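Local coordinates for hypothetical protein, IPT/TIG domain protein (Bacteroides ovatus, PDB 4HW6), which is of unknown function but, with an IPT/TIG domain joined to a six-bladed beta-propeller, probably serves as an auxiliary nutrient-binding protein, perhaps for carbohydrate, at residues 73-84 with 96-107; 237-245 with 252-260. One frame throughout, in Å; residues are numbered along the deposited sequence.

Overall arrangement
Contact 1 comes first along the chain and closes before contact 2 opens. It lies in the IPT/TIG domain, where strands 82-87 and 93-98 form a hairpin at one side of a mixed sheet and strand 104-105 lies at the other. Contact 2 joins strands 242-244 and 251-255, a second antiparallel hairpin, within one of the small sheets of the six-bladed propeller. The two share no strand or sheet. Their centres are about 49 Å apart, on opposite sides of the chain's centre, and their nearest atoms are about 28 Å apart. One is a local feature of the IPT/TIG domain, the other of the propeller, and they do not touch.

Contact 1. Residues 73-84 with 96-107; sequences CPSKAYEGDVKV and SGVCEAKFDYQY
Tyr105 meets the 73-78 loop with its whole ring. Its CG stands anti to the backbone N (chi1 177°), which carries the ring against the Ala77 to Gly80 turn. Ala77 CB makes a CH-pi contact over one face, 4.0 Å from the ring centroid. Cys73 SG meets two rings obliquely: it is 3.7 Å from Phe103 CE2 and 3.9 Å from Tyr105 CD1. Tyr105 and Tyr78 form an offset edge-to-face pair, planes at 81°, with the edge of Tyr105 toward Tyr78. Tyr78 in turn points an edge at the face of Tyr107, the centroids 5.1 Å apart. Cutting Tyr105 back to an alanine is likely to open a gap beside Ala77, leaving Cys73 SG with Phe103 and the Tyr78 ring with Tyr107 as their remaining aromatic partners across the contact.

Around Gly80 the backbones pass closely. Phe103 N donates to Gly80 O over 2.7 Å. Gly80 CA comes within 3.4 Å of Phe103 O, a CA-H...O contact.

The outer side is looser and more polar. Asp81 and Lys102 lie side by side, and Asp81 OD1 to Lys102 NZ is a weak salt-bridge contact of 3.4 Å. One water bonds Lys76 N and Tyr78 OH. Another spans Val82 N, Cys99 O and Ala101 O. The extended Lys83 runs past Val98 CG2, and a water joins Lys83 NZ to Ser96 OG.

Cys99 N bonds to Val82 O, and Val84 and Gly97 bond to each other in both directions. Strands 82-87 and 93-98 form an antiparallel hairpin, and the 99-107 segment packs back on the 73-81 loop, in an immunoglobulin-like IPT/TIG domain of the E-set clan.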
loop_
_atom_site.group_PDB
_atom_site.type_symbol
_atom_site.label_atom_id
_atom_site.label_comp_id
_atom_site.label_asym_id
_atom_site.label_seq_id
_atom_site.Cartn_x
_atom_site.Cartn_y
_atom_site.Cartn_z
ATOM N N CYS A 73 25.996 -11.707 -1.157
ATOM C CA CYS A 73 25.114 -10.607 -1.529
ATOM C C CYS A 73 24.175 -10.236 -0.369
ATOM O O CYS A 73 23.509 -11.108 0.190
ATOM C CB CYS A 73 24.259 -10.994 -2.739
ATOM S SG CYS A 73 23.275 -9.615 -3.349
ATOM N N PRO A 74 24.120 -8.942 -0.011
ATOM C CA PRO A 74 23.252 -8.483 1.067
ATOM C C PRO A 74 21.826 -8.250 0.573
ATOM O O PRO A 74 21.592 -8.216 -0.635
ATOM C CB PRO A 74 23.879 -7.140 1.439
ATOM C CG PRO A 74 24.344 -6.612 0.132
ATOM C CD PRO A 74 24.880 -7.819 -0.599
ATOM N N SER A 75 20.883 -8.065 1.481
ATOM C CA SER A 75 19.555 -7.637 1.058
ATOM C C SER A 75 19.638 -6.158 0.676
ATOM O O SER A 75 20.597 -5.462 1.035
ATOM C CB SER A 75 18.508 -7.886 2.153
ATOM O OG SER A 75 18.892 -7.263 3.354
ATOM N N LYS A 76 18.639 -5.702 -0.066
ATOM C CA LYS A 76 18.489 -4.304 -0.473
ATOM C C LYS A 76 19.564 -3.809 -1.455
ATOM O O LYS A 76 19.796 -2.613 -1.546
ATOM C CB LYS A 76 18.418 -3.361 0.746
ATOM C CG LYS A 76 17.407 -3.762 1.822
ATOM C CD LYS A 76 17.187 -2.632 2.830
ATOM C CE LYS A 76 17.419 -3.070 4.276
ATOM N NZ LYS A 76 18.861 -3.059 4.686
ATOM N N ALA A 77 20.168 -4.719 -2.221
ATOM C CA ALA A 77 21.229 -4.374 -3.179
ATOM C C ALA A 77 20.710 -3.831 -4.522
ATOM O O ALA A 77 21.381 -3.965 -5.542
ATOM C CB ALA A 77 22.108 -5.592 -3.420
ATOM N N TYR A 78 19.540 -3.191 -4.511
ATOM C CA TYR A 78 18.851 -2.761 -5.736
ATOM C C TYR A 78 19.723 -1.962 -6.706
ATOM O O TYR A 78 19.709 -2.230 -7.906
ATOM C CB TYR A 78 17.606 -1.944 -5.399
ATOM C CG TYR A 78 16.742 -2.563 -4.325
ATOM C CD1 TYR A 78 15.978 -3.697 -4.582
ATOM C CD2 TYR A 78 16.697 -2.019 -3.048
ATOM C CE1 TYR A 78 15.192 -4.269 -3.595
ATOM C CE2 TYR A 78 15.913 -2.579 -2.056
ATOM C CZ TYR A 78 15.170 -3.711 -2.334
ATOM O OH TYR A 78 14.408 -4.269 -1.346
ATOM N N GLU A 79 20.485 -0.995 -6.200
ATOM C CA GLU A 79 21.267 -0.107 -7.079
ATOM C C GLU A 79 22.372 -0.878 -7.793
ATOM O O GLU A 79 22.792 -0.522 -8.888
ATOM C CB GLU A 79 21.832 1.077 -6.300
ATOM C CG GLU A 79 20.742 1.985 -5.742
ATOM C CD GLU A 79 21.273 3.174 -4.960
ATOM O OE1 GLU A 79 22.501 3.263 -4.733
ATOM O OE2 GLU A 79 20.454 4.028 -4.564
ATOM N N GLY A 80 22.828 -1.953 -7.168
ATOM C CA GLY A 80 23.643 -2.942 -7.845
ATOM C C GLY A 80 25.118 -2.636 -8.049
ATOM O O GLY A 80 25.837 -3.504 -8.499
ATOM N N ASP A 81 25.591 -1.436 -7.711
ATOM C CA ASP A 81 27.016 -1.116 -7.905
ATOM C C ASP A 81 27.870 -2.013 -7.009
ATOM O O ASP A 81 27.555 -2.195 -5.841
ATOM C CB ASP A 81 27.338 0.348 -7.596
ATOM C CG ASP A 81 26.492 1.310 -8.387
ATOM O OD1 ASP A 81 26.982 1.836 -9.411
ATOM O OD2 ASP A 81 25.327 1.530 -7.987
ATOM N N VAL A 82 28.938 -2.566 -7.571
ATOM C CA VAL A 82 29.835 -3.456 -6.852
ATOM C C VAL A 82 31.120 -2.668 -6.613
ATOM O O VAL A 82 31.821 -2.310 -7.566
ATOM C CB VAL A 82 30.091 -4.735 -7.663
ATOM C CG1 VAL A 82 31.167 -5.603 -7.015
ATOM C CG2 VAL A 82 28.790 -5.512 -7.855
ATOM N N LYS A 83 31.391 -2.370 -5.341
ATOM C CA LYS A 83 32.522 -1.546 -4.920
ATOM C C LYS A 83 33.401 -2.352 -3.969
ATOM O O LYS A 83 32.910 -2.954 -3.011
ATOM C CB LYS A 83 32.029 -0.275 -4.212
ATOM C CG LYS A 83 33.109 0.695 -3.752
ATOM C CD LYS A 83 32.486 1.977 -3.222
ATOM C CE LYS A 83 33.531 2.922 -2.644
ATOM N NZ LYS A 83 32.948 4.209 -2.164
ATOM N N VAL A 84 34.700 -2.346 -4.239
ATOM C CA VAL A 84 35.681 -3.032 -3.410
ATOM C C VAL A 84 36.665 -1.994 -2.898
ATOM O O VAL A 84 37.215 -1.209 -3.683
ATOM C CB VAL A 84 36.443 -4.103 -4.212
ATOM C CG1 VAL A 84 37.532 -4.753 -3.358
ATOM C CG2 VAL A 84 35.465 -5.154 -4.745
ATOM N N SER A 96 39.730 2.369 -3.505
ATOM C CA SER A 96 38.510 1.685 -3.848
ATOM C C SER A 96 38.327 1.707 -5.352
ATOM O O SER A 96 38.838 2.581 -6.044
ATOM C CB SER A 96 37.307 2.336 -3.170
ATOM O OG SER A 96 37.089 3.631 -3.694
ATOM N N GLY A 97 37.597 0.721 -5.843
ATOM C CA GLY A 97 37.215 0.645 -7.245
ATOM C C GLY A 97 35.774 0.185 -7.329
ATOM O O GLY A 97 35.261 -0.438 -6.396
ATOM N N VAL A 98 35.119 0.533 -8.433
ATOM C CA VAL A 98 33.751 0.091 -8.700
ATOM C C VAL A 98 33.702 -0.513 -10.103
ATOM O O VAL A 98 34.341 -0.018 -11.030
ATOM C CB VAL A 98 32.722 1.243 -8.605
ATOM C CG1 VAL A 98 31.300 0.690 -8.540
ATOM C CG2 VAL A 98 32.991 2.118 -7.388
ATOM N N CYS A 99 32.966 -1.605 -10.233
ATOM C CA CYS A 99 32.763 -2.263 -11.509
ATOM C C CYS A 99 31.901 -1.398 -12.433
ATOM O O CYS A 99 31.028 -0.671 -11.963
ATOM C CB CYS A 99 32.077 -3.608 -11.269
ATOM S SG CYS A 99 32.122 -4.706 -12.687
ATOM N N GLU A 100 32.172 -1.460 -13.738
ATOM C CA GLU A 100 31.330 -0.799 -14.746
ATOM C C GLU A 100 29.956 -1.476 -14.827
ATOM O O GLU A 100 28.943 -0.804 -14.992
ATOM C CB GLU A 100 32.007 -0.819 -16.124
ATOM N N ALA A 101 29.930 -2.808 -14.715
ATOM C CA ALA A 101 28.678 -3.557 -14.719
ATOM C C ALA A 101 28.059 -3.534 -13.315
ATOM O O ALA A 101 28.772 -3.563 -12.308
ATOM C CB ALA A 101 28.893 -4.997 -15.201
ATOM N N LYS A 102 26.734 -3.440 -13.274
ATOM C CA LYS A 102 25.963 -3.481 -12.026
ATOM C C LYS A 102 25.455 -4.905 -11.774
ATOM O O LYS A 102 25.061 -5.611 -12.711
ATOM C CB LYS A 102 24.758 -2.540 -12.105
ATOM C CG LYS A 102 25.090 -1.054 -12.043
ATOM C CD LYS A 102 23.849 -0.215 -12.336
ATOM C CE LYS A 102 23.940 1.198 -11.763
ATOM N NZ LYS A 102 25.142 1.943 -12.228
ATOM N N PHE A 103 25.457 -5.317 -10.506
ATOM C CA PHE A 103 24.891 -6.605 -10.121
ATOM C C PHE A 103 23.367 -6.521 -10.240
ATOM O O PHE A 103 22.754 -5.533 -9.810
ATOM C CB PHE A 103 25.322 -6.964 -8.689
ATOM C CG PHE A 103 24.882 -8.331 -8.240
ATOM C CD1 PHE A 103 25.585 -9.460 -8.620
ATOM C CD2 PHE A 103 23.767 -8.486 -7.426
ATOM C CE1 PHE A 103 25.186 -10.730 -8.217
ATOM C CE2 PHE A 103 23.369 -9.756 -7.016
ATOM C CZ PHE A 103 24.074 -10.874 -7.413
ATOM N N ASP A 104 22.756 -7.536 -10.841
ATOM C CA ASP A 104 21.292 -7.575 -10.995
ATOM C C ASP A 104 20.683 -8.270 -9.781
ATOM O O ASP A 104 20.555 -9.489 -9.724
ATOM C CB ASP A 104 20.883 -8.264 -12.299
ATOM C CG ASP A 104 19.366 -8.322 -12.496
ATOM O OD1 ASP A 104 18.601 -7.726 -11.703
ATOM O OD2 ASP A 104 18.934 -8.972 -13.467
ATOM N N TYR A 105 20.310 -7.459 -8.808
ATOM C CA TYR A 105 19.751 -7.945 -7.567
ATOM C C TYR A 105 18.313 -8.385 -7.777
ATOM O O TYR A 105 17.488 -7.614 -8.244
ATOM C CB TYR A 105 19.821 -6.847 -6.512
ATOM C CG TYR A 105 19.193 -7.227 -5.195
ATOM C CD1 TYR A 105 19.758 -8.206 -4.396
ATOM C CD2 TYR A 105 18.045 -6.597 -4.741
ATOM C CE1 TYR A 105 19.187 -8.554 -3.182
ATOM C CE2 TYR A 105 17.482 -6.933 -3.527
ATOM C CZ TYR A 105 18.052 -7.915 -2.755
ATOM O OH TYR A 105 17.478 -8.248 -1.552
ATOM N N GLN A 106 18.045 -9.644 -7.444
ATOM C CA GLN A 106 16.743 -10.239 -7.623
ATOM C C GLN A 106 16.107 -10.420 -6.264
ATOM O O GLN A 106 16.778 -10.734 -5.284
ATOM C CB GLN A 106 16.852 -11.589 -8.317
ATOM C CG GLN A 106 17.462 -11.512 -9.708
ATOM C CD GLN A 106 17.691 -12.880 -10.306
ATOM O OE1 GLN A 106 18.030 -13.834 -9.595
ATOM N NE2 GLN A 106 17.516 -12.984 -11.618
ATOM N N TYR A 107 14.800 -10.215 -6.216
ATOM C CA TYR A 107 14.075 -10.304 -4.975
ATOM C C TYR A 107 12.597 -10.493 -5.283
ATOM O O TYR A 107 12.066 -9.957 -6.271
ATOM C CB TYR A 107 14.235 -9.013 -4.164
ATOM C CG TYR A 107 13.727 -7.818 -4.922
ATOM C CD1 TYR A 107 14.539 -7.155 -5.822
ATOM C CD2 TYR A 107 12.413 -7.386 -4.788
ATOM C CE1 TYR A 107 14.074 -6.077 -6.548
ATOM C CE2 TYR A 107 11.941 -6.309 -5.506
ATOM C CZ TYR A 107 12.777 -5.658 -6.389
ATOM O OH TYR A 107 12.329 -4.580 -7.107
HETATM O O HOH W 1 15.749 -6.788 -0.401
HETATM O O HOH W 2 20.218 -4.526 -9.155
HETATM O O HOH W 3 29.200 -1.862 -10.292
HETATM O O HOH W 4 35.310 5.467 -1.913
#

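Contact 2. Residues 237-245 with 252-260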
loop_
_atom_site.group_PDB
_atom_site.type_symbol
_atom_site.label_atom_id
_atom_site.label_comp_id
_atom_site.label_asym_id
_atom_site.label_seq_id
_atom_site.Cartn_x
_atom_site.Cartn_y
_atom_site.Cartn_z
ATOM N N PRO A 237 -10.147 15.373 -7.151
ATOM C CA PRO A 237 -8.844 16.036 -7.020
ATOM C C PRO A 237 -8.681 17.428 -7.625
ATOM O O PRO A 237 -7.692 18.099 -7.301
ATOM C CB PRO A 237 -7.879 15.068 -7.729
ATOM C CG PRO A 237 -8.734 14.262 -8.639
ATOM C CD PRO A 237 -10.057 14.129 -7.947
ATOM N N GLN A 238 -9.588 17.862 -8.503
ATOM C CA GLN A 238 -9.580 19.237 -8.990
ATOM C C GLN A 238 -10.750 20.090 -8.525
ATOM O O GLN A 238 -10.561 21.271 -8.300
ATOM C CB GLN A 238 -9.508 19.308 -10.526
ATOM C CG GLN A 238 -8.183 18.816 -11.086
ATOM C CD GLN A 238 -8.182 17.323 -11.299
ATOM O OE1 GLN A 238 -9.169 16.776 -11.794
ATOM N NE2 GLN A 238 -7.104 16.650 -10.903
ATOM N N ASN A 239 -11.952 19.517 -8.410
ATOM C CA ASN A 239 -13.139 20.320 -8.033
ATOM C C ASN A 239 -13.392 20.300 -6.523
ATOM O O ASN A 239 -14.102 21.159 -5.999
ATOM C CB ASN A 239 -14.393 19.992 -8.878
ATOM C CG ASN A 239 -15.103 18.698 -8.488
ATOM O OD1 ASN A 239 -15.096 18.233 -7.330
ATOM N ND2 ASN A 239 -15.746 18.095 -9.487
ATOM N N GLY A 240 -12.764 19.342 -5.836
ATOM C CA GLY A 240 -12.769 19.285 -4.371
ATOM C C GLY A 240 -14.058 18.818 -3.727
ATOM O O GLY A 240 -14.145 18.732 -2.496
ATOM N N LYS A 241 -15.058 18.485 -4.531
ATOM C CA LYS A 241 -16.334 18.057 -3.990
ATOM C C LYS A 241 -16.216 16.694 -3.374
ATOM O O LYS A 241 -15.410 15.864 -3.809
ATOM C CB LYS A 241 -17.428 18.062 -5.082
ATOM C CG LYS A 241 -17.785 19.473 -5.512
ATOM C CD LYS A 241 -18.494 19.586 -6.862
ATOM C CE LYS A 241 -19.601 18.595 -7.069
ATOM N NZ LYS A 241 -20.463 18.988 -8.247
ATOM N N ILE A 242 -17.041 16.470 -2.352
ATOM C CA ILE A 242 -17.136 15.186 -1.687
ATOM C C ILE A 242 -18.285 14.389 -2.264
ATOM O O ILE A 242 -19.446 14.763 -2.135
ATOM C CB ILE A 242 -17.319 15.326 -0.156
ATOM C CG1 ILE A 242 -16.165 16.119 0.453
ATOM C CG2 ILE A 242 -17.412 13.956 0.502
ATOM C CD1 ILE A 242 -16.471 16.625 1.864
ATOM N N TYR A 243 -17.956 13.313 -2.956
ATOM C CA TYR A 243 -18.949 12.450 -3.580
ATOM C C TYR A 243 -19.282 11.293 -2.665
ATOM O O TYR A 243 -18.389 10.650 -2.111
ATOM C CB TYR A 243 -18.472 11.951 -4.960
ATOM C CG TYR A 243 -18.352 13.062 -6.012
ATOM C CD1 TYR A 243 -17.280 13.973 -5.994
ATOM C CD2 TYR A 243 -19.296 13.191 -7.037
ATOM C CE1 TYR A 243 -17.160 14.974 -6.955
ATOM C CE2 TYR A 243 -19.192 14.208 -8.001
ATOM C CZ TYR A 243 -18.106 15.083 -7.957
ATOM O OH TYR A 243 -17.994 16.091 -8.899
ATOM N N TYR A 244 -20.583 11.023 -2.498
ATOM C CA TYR A 244 -21.021 9.988 -1.581
ATOM C C TYR A 244 -22.261 9.246 -2.047
ATOM O O TYR A 244 -22.923 9.661 -2.997
ATOM C CB TYR A 244 -21.231 10.556 -0.180
ATOM C CG TYR A 244 -22.341 11.587 -0.019
ATOM C CD1 TYR A 244 -22.151 12.930 -0.364
ATOM C CD2 TYR A 244 -23.577 11.228 0.508
ATOM C CE1 TYR A 244 -23.156 13.867 -0.173
ATOM C CE2 TYR A 244 -24.588 12.161 0.690
ATOM C CZ TYR A 244 -24.371 13.481 0.372
ATOM O OH TYR A 244 -25.381 14.415 0.538
ATOM N N THR A 245 -22.533 8.116 -1.380
ATOM C CA THR A 245 -23.768 7.387 -1.550
ATOM C C THR A 245 -24.476 7.251 -0.203
ATOM O O THR A 245 -23.843 7.355 0.858
ATOM C CB THR A 245 -23.564 5.959 -2.142
ATOM O OG1 THR A 245 -22.880 5.124 -1.196
ATOM C CG2 THR A 245 -22.778 5.987 -3.444
ATOM N N ILE A 252 -25.331 8.851 -6.960
ATOM C CA ILE A 252 -24.209 9.488 -6.325
ATOM C C ILE A 252 -24.619 10.937 -6.041
ATOM O O ILE A 252 -25.146 11.635 -6.904
ATOM C CB ILE A 252 -22.965 9.471 -7.219
ATOM C CG1 ILE A 252 -22.577 8.025 -7.522
ATOM C CG2 ILE A 252 -21.801 10.242 -6.574
ATOM C CD1 ILE A 252 -21.516 7.907 -8.607
ATOM N N SER A 253 -24.324 11.364 -4.816
ATOM C CA SER A 253 -24.568 12.707 -4.354
ATOM C C SER A 253 -23.232 13.406 -4.148
ATOM O O SER A 253 -22.171 12.745 -4.101
ATOM C CB SER A 253 -25.338 12.677 -3.016
ATOM O OG SER A 253 -26.585 11.965 -3.122
ATOM N N SER A 254 -23.264 14.716 -3.945
ATOM C CA SER A 254 -22.060 15.430 -3.526
ATOM C C SER A 254 -22.336 16.588 -2.595
ATOM O O SER A 254 -23.432 17.170 -2.588
ATOM C CB SER A 254 -21.281 15.992 -4.726
ATOM O OG SER A 254 -21.985 17.053 -5.339
ATOM N N TYR A 255 -21.285 16.935 -1.853
ATOM C CA TYR A 255 -21.213 18.121 -1.040
ATOM C C TYR A 255 -19.930 18.872 -1.379
ATOM O O TYR A 255 -18.834 18.287 -1.409
ATOM C CB TYR A 255 -21.253 17.756 0.465
ATOM C CG TYR A 255 -21.014 18.958 1.351
ATOM C CD1 TYR A 255 -22.040 19.825 1.672
ATOM C CD2 TYR A 255 -19.755 19.241 1.837
ATOM C CE1 TYR A 255 -21.821 20.940 2.466
ATOM C CE2 TYR A 255 -19.525 20.334 2.647
ATOM C CZ TYR A 255 -20.557 21.187 2.967
ATOM O OH TYR A 255 -20.313 22.299 3.764
ATOM N N ASP A 256 -20.071 20.165 -1.658
ATOM C CA ASP A 256 -18.928 21.021 -1.990
ATOM C C ASP A 256 -18.455 21.790 -0.769
ATOM O O ASP A 256 -19.116 22.749 -0.353
ATOM C CB ASP A 256 -19.322 21.999 -3.087
ATOM C CG ASP A 256 -18.148 22.821 -3.588
ATOM O OD1 ASP A 256 -17.087 22.838 -2.948
ATOM O OD2 ASP A 256 -18.295 23.428 -4.647
ATOM N N PRO A 257 -17.286 21.434 -0.225
ATOM C CA PRO A 257 -16.885 22.082 1.035
ATOM C C PRO A 257 -16.543 23.551 0.899
ATOM O O PRO A 257 -16.598 24.269 1.902
ATOM C CB PRO A 257 -15.640 21.302 1.484
ATOM C CG PRO A 257 -15.281 20.377 0.382
ATOM C CD PRO A 257 -16.338 20.392 -0.663
ATOM N N ALA A 258 -16.200 24.000 -0.307
ATOM C CA ALA A 258 -15.896 25.424 -0.526
ATOM C C ALA A 258 -17.144 26.314 -0.431
ATOM O O ALA A 258 -17.074 27.443 0.036
ATOM C CB ALA A 258 -15.210 25.620 -1.879
ATOM N N THR A 259 -18.285 25.809 -0.875
ATOM C CA THR A 259 -19.507 26.608 -0.957
ATOM C C THR A 259 -20.672 26.092 -0.108
ATOM O O THR A 259 -21.661 26.802 0.081
ATOM C CB THR A 259 -20.015 26.656 -2.400
ATOM O OG1 THR A 259 -20.391 25.336 -2.809
ATOM C CG2 THR A 259 -18.941 27.202 -3.338
ATOM N N GLY A 260 -20.603 24.848 0.344
ATOM C CA GLY A 260 -21.758 24.228 1.003
ATOM C C GLY A 260 -22.831 23.697 0.069
ATOM O O GLY A 260 -23.865 23.212 0.527
HETATM O O HOH W 5 -14.462 22.562 -3.688
HETATM O O HOH W 6 -16.400 22.809 -7.065
HETATM O O HOH W 7 -25.972 15.950 -1.678
#
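Tyr244 has its CG between the backbone N and the carbonyl carbon (chi1 65°), which folds the ring back across the hairpin onto Ser253. Tyr243 has its CG anti to the carbonyl carbon (chi1 -67°) and turns a ring face to Ser254 on the other face of the sheet. Both are CH-pi contacts: Ser253 CB is 3.8 Å from the Tyr244 ring centroid, and Ser254 CB is 4.2 Å from that of Tyr243. Ile252 CG2 reaches the edge of the Tyr243 ring.

Four backbone bonds tie Ile242 to Tyr255 and Tyr244 to Ser253. Lys241 lays CG against Asp256 CB at 3.8 Å. Its NZ forms a salt bridge with Glu266, which also accepts from Ser254 OG. Two Asx turns form, Asn239 OD1 accepting from Lys241 N and Asp256 OD1 from Ala258 N. Asn239 ND2 also donates to Tyr243 OH, helping to fix that ring. Two waters join Asn239 O to the Asp256 carboxylate.

Strands 262-263 and 265-268 pair with 251-255, and strand 234-235 lies along 242-244. Ile242 and Tyr255 pack on Leu224 of strand 221-226, while the Tyr243 ring meets Trp280 of strand 276-280 edge-to-face. The hairpin thus lies between these two strands of the adjacent propeller sheets.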